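Local coordinates for protein tail component (Lactobacillus phage J-1, PDB 5LY8) that forms part of the phage's distal tail, where this second carbohydrate-binding module probably recognises saccharides on the surface of the Lactobacillus host, at residues N93-N98 and N169-K174; A124-F129 and L179-D184; S14-H19 and Y230-N235; G80-N85 and D207-W212. All blocks are in the same frame, centred on the assembly; numbering follows the deposited sequence. Where two conformers were deposited one is given.

Contact 1 (N93-N98 and N169-K174)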
# COMPACT_ATOMS: atom_id res chain seq x y z
N ASN A 93 -13.81 -6.83 -10.20
CA ASN A 93 -12.37 -7.04 -10.25
C ASN A 93 -11.60 -5.75 -10.44
O ASN A 93 -12.11 -4.78 -11.01
CB ASN A 93 -12.02 -7.99 -11.40
CG ASN A 93 -12.56 -9.39 -11.33
OD1 ASN A 93 -12.47 -10.14 -12.31
ND2 ASN A 93 -13.14 -9.76 -10.19
N PHE A 94 -10.36 -5.71 -9.93
CA PHE A 94 -9.57 -4.49 -10.05
C PHE A 94 -8.12 -4.80 -9.94
O PHE A 94 -7.74 -5.90 -9.54
CB PHE A 94 -9.94 -3.48 -8.92
CG PHE A 94 -9.72 -3.96 -7.50
CD1 PHE A 94 -8.43 -4.11 -6.99
CD2 PHE A 94 -10.80 -4.26 -6.68
CE1 PHE A 94 -8.23 -4.59 -5.68
CE2 PHE A 94 -10.59 -4.68 -5.35
CZ PHE A 94 -9.31 -4.86 -4.87
N GLN A 95 -7.29 -3.81 -10.27
CA GLN A 95 -5.88 -3.82 -9.91
C GLN A 95 -5.50 -2.45 -9.40
O GLN A 95 -5.90 -1.42 -9.97
CB GLN A 95 -4.93 -4.32 -10.98
CG GLN A 95 -4.80 -3.47 -12.21
CD GLN A 95 -3.62 -3.89 -13.05
OE1 GLN A 95 -2.70 -4.58 -12.58
NE2 GLN A 95 -3.56 -3.39 -14.28
N PHE A 96 -4.71 -2.44 -8.33
CA PHE A 96 -4.22 -1.23 -7.66
C PHE A 96 -2.72 -1.32 -7.65
O PHE A 96 -2.19 -2.23 -7.00
CB PHE A 96 -4.81 -1.24 -6.26
CG PHE A 96 -4.40 -0.16 -5.30
CD1 PHE A 96 -4.41 1.19 -5.67
CD2 PHE A 96 -4.11 -0.46 -3.98
CE1 PHE A 96 -4.12 2.20 -4.75
CE2 PHE A 96 -3.80 0.54 -3.06
CZ PHE A 96 -3.83 1.87 -3.44
N VAL A 97 -2.04 -0.45 -8.40
CA VAL A 97 -0.61 -0.59 -8.68
C VAL A 97 0.14 0.62 -8.21
O VAL A 97 -0.20 1.75 -8.62
CB VAL A 97 -0.41 -0.81 -10.20
CG1 VAL A 97 1.07 -1.03 -10.54
CG2 VAL A 97 -1.24 -1.99 -10.71
N ASN A 98 1.20 0.40 -7.42
CA ASN A 98 2.00 1.48 -6.89
C ASN A 98 3.46 1.18 -7.07
O ASN A 98 3.95 0.17 -6.56
CB ASN A 98 1.68 1.65 -5.42
CG ASN A 98 0.36 2.34 -5.23
OD1 ASN A 98 0.28 3.55 -5.41
ND2 ASN A 98 -0.70 1.59 -4.95
N ASN A 169 7.00 -2.90 -8.12
CA ASN A 169 5.59 -2.58 -8.25
C ASN A 169 4.86 -3.34 -7.15
O ASN A 169 4.91 -4.57 -7.10
CB ASN A 169 5.01 -2.98 -9.61
CG ASN A 169 5.28 -1.96 -10.68
OD1 ASN A 169 5.58 -2.30 -11.84
ND2 ASN A 169 5.18 -0.69 -10.34
N ALA A 170 4.22 -2.61 -6.23
CA ALA A 170 3.39 -3.20 -5.18
C ALA A 170 1.98 -3.23 -5.71
O ALA A 170 1.42 -2.18 -6.08
CB ALA A 170 3.47 -2.37 -3.90
N VAL A 171 1.38 -4.43 -5.81
CA VAL A 171 0.10 -4.58 -6.47
C VAL A 171 -0.89 -5.33 -5.62
O VAL A 171 -0.54 -6.34 -4.99
CB VAL A 171 0.30 -5.36 -7.80
CG1 VAL A 171 -1.00 -5.45 -8.59
CG2 VAL A 171 1.42 -4.76 -8.66
N ILE A 172 -2.14 -4.85 -5.61
CA ILE A 172 -3.26 -5.61 -5.07
C ILE A 172 -4.23 -5.84 -6.23
O ILE A 172 -4.62 -4.87 -6.91
CB ILE A 172 -4.00 -4.90 -3.91
CG1 ILE A 172 -3.02 -4.44 -2.83
CG2 ILE A 172 -5.05 -5.86 -3.33
CD1 ILE A 172 -3.73 -3.73 -1.70
N THR A 173 -4.61 -7.08 -6.48
CA THR A 173 -5.57 -7.40 -7.53
C THR A 173 -6.69 -8.25 -6.93
O THR A 173 -6.44 -9.05 -6.04
CB THR A 173 -4.90 -8.15 -8.71
OG1 THR A 173 -3.72 -7.47 -9.11
CG2 THR A 173 -5.80 -8.26 -9.93
N LYS A 174 -7.92 -8.06 -7.43
CA LYS A 174 -9.08 -8.85 -7.05
C LYS A 174 -9.62 -9.49 -8.32
O LYS A 174 -9.86 -8.79 -9.31
CB LYS A 174 -10.15 -7.96 -6.42
CG LYS A 174 -11.45 -8.69 -6.11
CD LYS A 174 -12.47 -7.77 -5.53
CE LYS A 174 -13.67 -8.53 -5.06
NZ LYS A 174 -14.66 -7.61 -4.41
O HOH W 1 -2.43 -7.21 -12.08
O HOH W 2 -0.72 -1.26 -4.57
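Ala170 meets Asn98 at one end of an antiparallel ladder joining strands 94-103 and 166-175, neighbours in the six-stranded sheet of this lectin-like module. Its N and O both bond to the Asn98 backbone, and its small CB sits beside Asn98 O. A water lodged here donates hydrogen bonds to Phe96 O and to Ala170 O (2.8 Å) and accepts one from Asn98 ND2, while Asn98 OD1 turns to Ser229 and Trp226. Val171 follows in a non-hydrogen-bonded pair with Val97. The two beta-branched side chains lie alongside each other on the sheet's outward side, Val97 CG2 being 4.1 Å from Val171 CG1. Ile172 swings to the other face, toward the core, and runs beside Phe96; its CD1 reaches the edge of that ring, 4.0 Å from CD2. Its backbone binds Phe96 in both directions, Phe96 N to Ile172 O measuring 2.8 Å. Thr173 returns to the face of Val97 and Val171, next to Gln95, whose OE1 accepts a hydrogen bond from a water (2.7 Å) that Thr173 OG1 shares in one of its conformers. Lys174 closes the ladder with Phe94. The phenylalanine's chi1 of 60° folds its ring over the neighbouring strand, where Lys174 CB rests on one face, 3.6 Å from the ring centroid, as a CH-pi contact. The extended lysine chain then carries NZ onward to Thr91 O and Phe201 O. A long aliphatic stem with a charged tip suits this place, since the methylenes cover an aromatic ring while two carbonyl dipoles and the Phe201 ring, in cation-pi contact, probably stabilise the buried ammonium.

Contact 2 (A124-F129 and L179-D184)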
# COMPACT_ATOMS: atom_id res chain seq x y z
N ALA A 124 -8.34 -4.24 2.15
CA ALA A 124 -7.08 -4.93 1.88
C ALA A 124 -5.93 -3.99 2.17
O ALA A 124 -6.02 -2.80 1.88
CB ALA A 124 -7.01 -5.39 0.41
N SER A 125 -4.83 -4.54 2.73
CA SER A 125 -3.65 -3.74 3.05
C SER A 125 -2.40 -4.49 2.70
O SER A 125 -2.15 -5.59 3.23
CB SER A 125 -3.63 -3.40 4.54
OG SER A 125 -2.41 -2.72 4.87
N LEU A 126 -1.62 -3.90 1.77
CA LEU A 126 -0.32 -4.43 1.37
C LEU A 126 0.75 -3.63 2.14
O LEU A 126 0.74 -2.40 2.06
CB LEU A 126 -0.13 -4.26 -0.14
CG LEU A 126 1.12 -4.88 -0.77
CD1 LEU A 126 0.92 -5.02 -2.28
CD2 LEU A 126 2.40 -4.06 -0.49
N ALA A 127 1.62 -4.30 2.88
CA ALA A 127 2.68 -3.60 3.59
C ALA A 127 4.03 -4.15 3.26
O ALA A 127 4.19 -5.35 2.98
CB ALA A 127 2.44 -3.65 5.11
N LEU A 128 5.04 -3.27 3.30
CA LEU A 128 6.44 -3.64 3.32
C LEU A 128 7.05 -2.94 4.51
O LEU A 128 6.76 -1.75 4.72
CB LEU A 128 7.18 -3.23 2.04
CG LEU A 128 8.62 -3.70 1.93
CD1 LEU A 128 8.72 -5.23 1.71
CD2 LEU A 128 9.36 -3.00 0.79
N PHE A 129 7.86 -3.62 5.30
CA PHE A 129 8.44 -2.96 6.45
C PHE A 129 9.76 -3.61 6.89
O PHE A 129 10.01 -4.76 6.69
CB PHE A 129 7.46 -2.91 7.64
CG PHE A 129 7.01 -4.26 8.12
CD1 PHE A 129 5.89 -4.91 7.56
CD2 PHE A 129 7.70 -4.90 9.13
CE1 PHE A 129 5.51 -6.17 8.06
CE2 PHE A 129 7.30 -6.14 9.58
CZ PHE A 129 6.24 -6.74 9.05
N LEU A 179 -7.85 -12.79 -3.89
CA LEU A 179 -7.15 -11.56 -3.58
C LEU A 179 -5.66 -11.85 -3.73
O LEU A 179 -5.13 -12.76 -3.07
CB LEU A 179 -7.50 -11.16 -2.14
CG LEU A 179 -6.82 -9.90 -1.58
CD1 LEU A 179 -7.13 -8.67 -2.43
CD2 LEU A 179 -7.25 -9.66 -0.18
N THR A 180 -4.97 -11.08 -4.60
CA THR A 180 -3.54 -11.26 -4.81
C THR A 180 -2.79 -10.01 -4.39
O THR A 180 -3.20 -8.87 -4.68
CB THR A 180 -3.27 -11.58 -6.28
OG1 THR A 180 -3.93 -12.80 -6.61
CG2 THR A 180 -1.77 -11.72 -6.62
N PHE A 181 -1.64 -10.25 -3.74
CA PHE A 181 -0.69 -9.21 -3.41
C PHE A 181 0.60 -9.55 -4.13
O PHE A 181 1.07 -10.71 -4.06
CB PHE A 181 -0.42 -9.23 -1.92
CG PHE A 181 -1.59 -8.88 -1.04
CD1 PHE A 181 -2.53 -9.84 -0.69
CD2 PHE A 181 -1.74 -7.60 -0.56
CE1 PHE A 181 -3.61 -9.50 0.13
CE2 PHE A 181 -2.81 -7.26 0.26
CZ PHE A 181 -3.74 -8.21 0.60
N ARG A 182 1.21 -8.57 -4.80
CA ARG A 182 2.49 -8.80 -5.46
C ARG A 182 3.47 -7.72 -5.09
O ARG A 182 3.11 -6.57 -4.86
CB ARG A 182 2.37 -8.77 -6.98
CG ARG A 182 1.31 -9.73 -7.53
CD ARG A 182 1.55 -10.16 -8.97
NE ARG A 182 1.92 -9.02 -9.81
CZ ARG A 182 1.08 -8.33 -10.57
NH1 ARG A 182 -0.21 -8.65 -10.60
NH2 ARG A 182 1.51 -7.30 -11.29
N LEU A 183 4.74 -8.10 -5.11
CA LEU A 183 5.85 -7.16 -5.02
C LEU A 183 6.76 -7.54 -6.19
O LEU A 183 7.66 -8.37 -6.07
CB LEU A 183 6.57 -7.20 -3.67
CG LEU A 183 7.53 -6.08 -3.42
CD1 LEU A 183 6.78 -4.79 -3.11
CD2 LEU A 183 8.47 -6.45 -2.27
N ASP A 184 6.49 -6.94 -7.36
CA ASP A 184 7.22 -7.26 -8.57
C ASP A 184 8.58 -6.61 -8.58
O ASP A 184 8.68 -5.39 -8.37
CB ASP A 184 6.45 -6.80 -9.81
CG ASP A 184 5.09 -7.41 -10.07
OD1 ASP A 184 4.80 -8.49 -9.50
OD2 ASP A 184 4.38 -6.89 -10.95
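Leu126 and Phe181 face each other across the interior, lying alongside with their side chains pointing opposite ways. Leu126 CB meets the ring edge in its plane, 3.7 Å from Phe181 CD2. The leucine's CG lies anti to its own nitrogen (chi1 -174°), and from there Leu126 CD1 goes on to Arg182 O at 3.7 Å. Phe181 takes the other common rotamer, chi1 -65°, with CG beside its backbone N; this brings CE2 to within 3.5 Å of Ser125 O and places CZ 4.3 Å from Ala124 CB. A methyl is all that position 124 offers, and the broad ring reaches it, with Leu179 CD2 also 4.3 Å from the same CB. The two strands run in nearly the same direction, 25° apart, with axes 8.5 Å from each other at the closest. They belong to different sheets, and the contact is thus side chain against side chain between the two layers of a beta-sandwich, the architecture of the concanavalin-like clan to which the module belongs. Phe154 adds an edge-to-face partner to Phe181, and Ile172 fills in beside Leu126 and Leu179. At the far end Leu128 and Leu183 meet at about a right angle, CD1 to CD2 4.2 Å apart; leucines suit this buried site, each offering one methyl to the other. Arg182 points its side chain to the opposite side of its strand, where it grips Asp184 side-on: NE holds OD1 and NH2 holds OD2, each at 2.9 Å and both in the guanidinium plane.

Contact 3 (S14-H19 and Y230-N235)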
# COMPACT_ATOMS: atom_id res chain seq x y z
N SER A 14 -10.84 -2.37 -19.29
CA SER A 14 -10.34 -1.81 -18.03
C SER A 14 -10.73 -0.34 -17.96
O SER A 14 -10.86 0.32 -19.01
CB SER A 14 -8.84 -2.01 -17.89
OG SER A 14 -8.09 -1.28 -18.84
N GLU A 15 -11.00 0.16 -16.74
CA GLU A 15 -11.41 1.55 -16.55
C GLU A 15 -10.53 2.16 -15.46
O GLU A 15 -10.68 1.82 -14.28
CB GLU A 15 -12.90 1.66 -16.18
CG GLU A 15 -13.80 1.02 -17.19
CD GLU A 15 -15.27 0.99 -16.87
OE1 GLU A 15 -15.65 1.20 -15.68
OE2 GLU A 15 -16.05 0.68 -17.79
N ARG A 16 -9.63 3.06 -15.85
CA ARG A 16 -8.77 3.72 -14.89
C ARG A 16 -9.53 4.77 -14.12
O ARG A 16 -10.25 5.58 -14.71
CB ARG A 16 -7.54 4.31 -15.59
CG ARG A 16 -6.42 4.50 -14.57
CD ARG A 16 -5.10 4.71 -15.23
NE ARG A 16 -4.42 3.45 -15.53
CZ ARG A 16 -3.15 3.40 -15.88
NH1 ARG A 16 -2.43 4.51 -15.97
NH2 ARG A 16 -2.57 2.23 -16.12
N VAL A 17 -9.45 4.72 -12.79
CA VAL A 17 -10.13 5.65 -11.90
C VAL A 17 -9.26 6.88 -11.72
O VAL A 17 -9.79 8.00 -11.73
CB VAL A 17 -10.46 4.94 -10.57
CG1 VAL A 17 -10.85 5.92 -9.47
CG2 VAL A 17 -11.58 3.93 -10.79
N TYR A 18 -7.94 6.70 -11.52
CA TYR A 18 -7.05 7.84 -11.34
C TYR A 18 -5.68 7.35 -11.70
O TYR A 18 -5.43 6.14 -11.70
CB TYR A 18 -7.07 8.39 -9.88
CG TYR A 18 -6.28 7.53 -8.92
CD1 TYR A 18 -6.86 6.44 -8.29
CD2 TYR A 18 -4.92 7.76 -8.70
CE1 TYR A 18 -6.12 5.59 -7.47
CE2 TYR A 18 -4.17 6.92 -7.89
CZ TYR A 18 -4.76 5.82 -7.31
OH TYR A 18 -4.03 4.96 -6.54
N HIS A 19 -4.78 8.30 -11.94
CA HIS A 19 -3.39 8.00 -12.18
C HIS A 19 -2.57 9.17 -11.67
O HIS A 19 -2.78 10.32 -12.09
CB HIS A 19 -3.12 7.74 -13.68
CG HIS A 19 -1.67 7.58 -13.99
ND1 HIS A 19 -1.13 8.07 -15.16
CD2 HIS A 19 -0.67 7.03 -13.26
CE1 HIS A 19 0.15 7.78 -15.12
NE2 HIS A 19 0.48 7.16 -14.00
N TYR A 230 -1.89 4.03 -9.54
CA TYR A 230 -3.15 4.02 -10.28
C TYR A 230 -4.02 2.92 -9.76
O TYR A 230 -3.55 1.93 -9.19
CB TYR A 230 -3.00 3.93 -11.82
CG TYR A 230 -2.32 2.70 -12.34
CD1 TYR A 230 -3.04 1.55 -12.63
CD2 TYR A 230 -0.96 2.70 -12.63
CE1 TYR A 230 -2.43 0.43 -13.19
CE2 TYR A 230 -0.33 1.58 -13.16
CZ TYR A 230 -1.07 0.45 -13.45
OH TYR A 230 -0.43 -0.67 -13.96
N PHE A 231 -5.32 3.07 -10.02
CA PHE A 231 -6.30 2.05 -9.72
C PHE A 231 -7.15 1.90 -10.97
O PHE A 231 -7.58 2.91 -11.55
CB PHE A 231 -7.21 2.47 -8.57
CG PHE A 231 -8.32 1.49 -8.27
CD1 PHE A 231 -8.17 0.52 -7.29
CD2 PHE A 231 -9.51 1.51 -9.01
CE1 PHE A 231 -9.20 -0.38 -7.02
CE2 PHE A 231 -10.52 0.58 -8.76
CZ PHE A 231 -10.38 -0.34 -7.76
N GLU A 232 -7.39 0.66 -11.39
CA GLU A 232 -8.27 0.35 -12.50
C GLU A 232 -9.27 -0.71 -12.15
O GLU A 232 -8.90 -1.75 -11.62
CB GLU A 232 -7.49 -0.19 -13.72
CG GLU A 232 -6.41 0.68 -14.31
CD GLU A 232 -5.63 0.02 -15.43
OE1 GLU A 232 -5.11 0.78 -16.28
OE2 GLU A 232 -5.41 -1.22 -15.38
N TRP A 233 -10.53 -0.49 -12.55
CA TRP A 233 -11.51 -1.55 -12.56
C TRP A 233 -11.16 -2.40 -13.79
O TRP A 233 -10.83 -1.84 -14.84
CB TRP A 233 -12.92 -1.00 -12.73
CG TRP A 233 -13.41 -0.23 -11.55
CD1 TRP A 233 -13.68 1.11 -11.50
CD2 TRP A 233 -13.67 -0.74 -10.24
NE1 TRP A 233 -14.19 1.44 -10.27
CE2 TRP A 233 -14.19 0.33 -9.47
CE3 TRP A 233 -13.59 -2.01 -9.66
CZ2 TRP A 233 -14.57 0.17 -8.13
CZ3 TRP A 233 -13.94 -2.15 -8.33
CH2 TRP A 233 -14.42 -1.07 -7.58
N ILE A 234 -11.21 -3.73 -13.67
CA ILE A 234 -10.87 -4.60 -14.80
C ILE A 234 -12.00 -5.59 -15.07
O ILE A 234 -12.88 -5.79 -14.22
CB ILE A 234 -9.49 -5.29 -14.64
CG1 ILE A 234 -9.51 -6.27 -13.47
CG2 ILE A 234 -8.32 -4.27 -14.56
CD1 ILE A 234 -8.22 -7.03 -13.20
N ASN A 235 -12.02 -6.14 -16.29
CA ASN A 235 -13.06 -7.09 -16.73
C ASN A 235 -14.44 -6.43 -16.53
O ASN A 235 -15.33 -7.01 -15.89
CB ASN A 235 -12.96 -8.42 -15.94
CG ASN A 235 -11.60 -9.06 -15.99
OD1 ASN A 235 -11.00 -9.25 -17.05
ND2 ASN A 235 -11.08 -9.38 -14.82
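Arg16 lies flat on Tyr230 on the more open side of this strand pair, its guanidinium 3.8 Å from the centre of the ring and tilted only 16° from it. The chain bends at chi3 (-87°) to lay the group down, NH2 standing over the middle of the ring, so that stacking and cation-pi attraction act together. At its edge the same guanidinium holds Glu232 side-on: NE and NH2 both bind OE1 at 2.9 Å, coming from one face of the carboxylate, so a single oxygen carries the salt bridge. Glu232 OE2 looks instead to Gln95. Long charged chains suit this exposed surface, where their stems can lie along the strands while their ends pair. Strands 11-20 and 223-238 are antiparallel neighbours at the margin of the six-stranded sheet of a lectin-like beta-sandwich, 11-20 being its outermost strand. Glu15 and Trp233 bond both ways through their backbones, and Val17 N reaches Phe231 O at 2.9 Å; Phe231 N to Tyr18 O is weak. The opposite face is more closely packed, mainly by aromatic rings, and Ser86 holds the carboxylate of Glu15 there. Val17 CG2 fits between two aromatic side chains, 3.6 Å from both Phe231 CD2 and Trp233 CD1, and the Phe231 ring leans its edge over the Trp233 indole. A compact branched valine suits the corner between these rings. Tyr18, with chi1 at 77°, folds its ring over the backbone of the other strand, so that Tyr230 CA lies over its face and Phe231 CB touches CE1 at 3.5 Å, while its hydroxyl bonds Ser229.

Contact 4 (G80-N85 and D207-W212)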
# COMPACT_ATOMS: atom_id res chain seq x y z
N GLY A 80 -7.60 8.81 -1.76
CA GLY A 80 -8.56 9.23 -2.78
C GLY A 80 -9.79 8.36 -2.73
O GLY A 80 -9.81 7.31 -2.07
N THR A 81 -10.82 8.79 -3.44
CA THR A 81 -12.09 8.07 -3.53
C THR A 81 -12.18 7.26 -4.80
O THR A 81 -11.60 7.63 -5.83
CB THR A 81 -13.28 9.01 -3.36
OG1 THR A 81 -13.30 9.90 -4.46
CG2 THR A 81 -13.23 9.75 -2.05
N ILE A 82 -12.89 6.14 -4.71
CA ILE A 82 -13.05 5.23 -5.85
C ILE A 82 -14.54 5.06 -6.11
O ILE A 82 -15.23 4.49 -5.27
CB ILE A 82 -12.37 3.87 -5.58
CG1 ILE A 82 -10.85 4.06 -5.36
CG2 ILE A 82 -12.63 2.87 -6.73
CD1 ILE A 82 -10.20 2.75 -4.87
N PRO A 83 -15.05 5.55 -7.25
CA PRO A 83 -16.47 5.36 -7.57
C PRO A 83 -16.69 3.98 -8.20
O PRO A 83 -15.75 3.27 -8.55
CB PRO A 83 -16.75 6.49 -8.57
CG PRO A 83 -15.46 6.77 -9.23
CD PRO A 83 -14.34 6.28 -8.32
N LYS A 84 -17.95 3.59 -8.33
CA LYS A 84 -18.35 2.34 -8.98
C LYS A 84 -17.87 2.34 -10.44
O LYS A 84 -17.66 3.41 -11.04
CB LYS A 84 -19.88 2.21 -8.98
CG LYS A 84 -20.39 1.85 -7.59
CD LYS A 84 -21.92 1.86 -7.57
CE LYS A 84 -22.39 1.31 -6.26
NZ LYS A 84 -23.87 1.37 -6.13
N ASN A 85 -17.67 1.15 -11.00
CA ASN A 85 -17.30 1.07 -12.41
C ASN A 85 -18.53 1.48 -13.30
O ASN A 85 -19.63 1.71 -12.78
CB ASN A 85 -16.73 -0.32 -12.73
CG ASN A 85 -17.71 -1.46 -12.71
OD1 ASN A 85 -18.93 -1.28 -12.79
ND2 ASN A 85 -17.19 -2.68 -12.61
N ASP A 207 -14.34 1.64 -1.82
CA ASP A 207 -14.67 3.01 -2.20
C ASP A 207 -13.52 3.99 -1.99
O ASP A 207 -13.72 5.19 -2.15
CB ASP A 207 -15.94 3.52 -1.46
CG ASP A 207 -15.73 3.68 0.04
OD1 ASP A 207 -14.59 3.61 0.49
OD2 ASP A 207 -16.73 3.89 0.77
N GLY A 208 -12.34 3.50 -1.64
CA GLY A 208 -11.25 4.43 -1.37
C GLY A 208 -9.92 3.74 -1.28
O GLY A 208 -9.82 2.51 -1.19
N TRP A 209 -8.87 4.58 -1.30
CA TRP A 209 -7.50 4.08 -1.14
C TRP A 209 -6.71 5.03 -0.27
O TRP A 209 -7.00 6.24 -0.26
CB TRP A 209 -6.81 3.89 -2.51
CG TRP A 209 -6.61 5.17 -3.28
CD1 TRP A 209 -7.50 5.76 -4.12
CD2 TRP A 209 -5.44 6.00 -3.28
NE1 TRP A 209 -6.96 6.92 -4.64
CE2 TRP A 209 -5.70 7.09 -4.13
CE3 TRP A 209 -4.20 5.95 -2.62
CZ2 TRP A 209 -4.76 8.10 -4.37
CZ3 TRP A 209 -3.28 6.97 -2.83
CH2 TRP A 209 -3.55 8.00 -3.74
N THR A 210 -5.70 4.49 0.42
CA THR A 210 -4.75 5.28 1.19
C THR A 210 -3.36 4.70 0.99
O THR A 210 -3.19 3.48 1.06
CB THR A 210 -5.06 5.24 2.70
OG1 THR A 210 -6.33 5.85 2.95
CG2 THR A 210 -3.99 5.98 3.55
N ALA A 211 -2.36 5.57 0.81
CA ALA A 211 -0.94 5.20 0.81
C ALA A 211 -0.30 5.92 2.02
O ALA A 211 -0.51 7.14 2.17
CB ALA A 211 -0.28 5.62 -0.48
N TRP A 212 0.44 5.19 2.88
CA TRP A 212 0.99 5.76 4.10
C TRP A 212 2.44 5.35 4.21
O TRP A 212 2.78 4.18 4.00
CB TRP A 212 0.15 5.28 5.30
CG TRP A 212 0.58 5.72 6.66
CD1 TRP A 212 0.92 7.00 7.06
CD2 TRP A 212 0.70 4.89 7.82
NE1 TRP A 212 1.21 7.01 8.41
CE2 TRP A 212 1.09 5.73 8.90
CE3 TRP A 212 0.53 3.52 8.05
CZ2 TRP A 212 1.26 5.24 10.20
CZ3 TRP A 212 0.72 3.03 9.34
CH2 TRP A 212 1.10 3.88 10.39
O HOH W 3 -8.91 8.32 -6.31
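With chi1 at 64° and chi2 at -87°, Trp209 lays its indole across the neighbouring strand and over Gly80, while Ile82, whose chi1 is -62°, brings CG1 to the indole's edge, 4.0 Å from Trp209 CD1. Gly80 N stands over one face of the ring and Gly80 CA comes within 3.4 Å of Trp209 NE1. Glycine suits this site because the indole lies close against its N and CA. Backbone bonds of 3.0 Å join Gly80 N to Trp209 O and Trp209 N to Gly80 O. They tie strand 73-81 antiparallel to strand 208-216 in the second sheet of the sandwich, and a classic bulge on the other edge of the latter, where Asp207 and Gly208 both face Thr117, marks the start of the strand. Beyond Thr81 the ladder runs out: Ile82 N still reaches Asp207 O at 2.9 Å, but from above the carbonyl plane. A water in the plane of the indole accepts a hydrogen bond from Trp209 NE1 and donates one to Thr81 O, thereby satisfying the ring's nitrogen. Tyr18 stacks on the indole from the first sheet, and Ile82 continues onto Phe231 and Trp233.

Overall arrangement
Contacts 1 and 3 are consecutive pairings in one sheet: strand 223-238 bonds to 94-103 on its inner side and to 11-20 on its outer side. Contact 1 is buried, apolar on its core side, and held by a full ladder of backbone bonds, whereas contact 3, at the sheet margin, exposes a charged cluster. Contact 4 is a partly buried pairing in the other sheet, and contact 2, whose side chains meet across the core as apolar groups, joins the two sheets without backbone bonds. Contact 2 shares the 166-175/178-185 neighbourhood with contact 1. Contacts 3 and 4 meet through Tyr18 on Trp209 and the Trp233 NE1 bond to Pro83 O, while Phe96 packs against Trp209 between contacts 1 and 4.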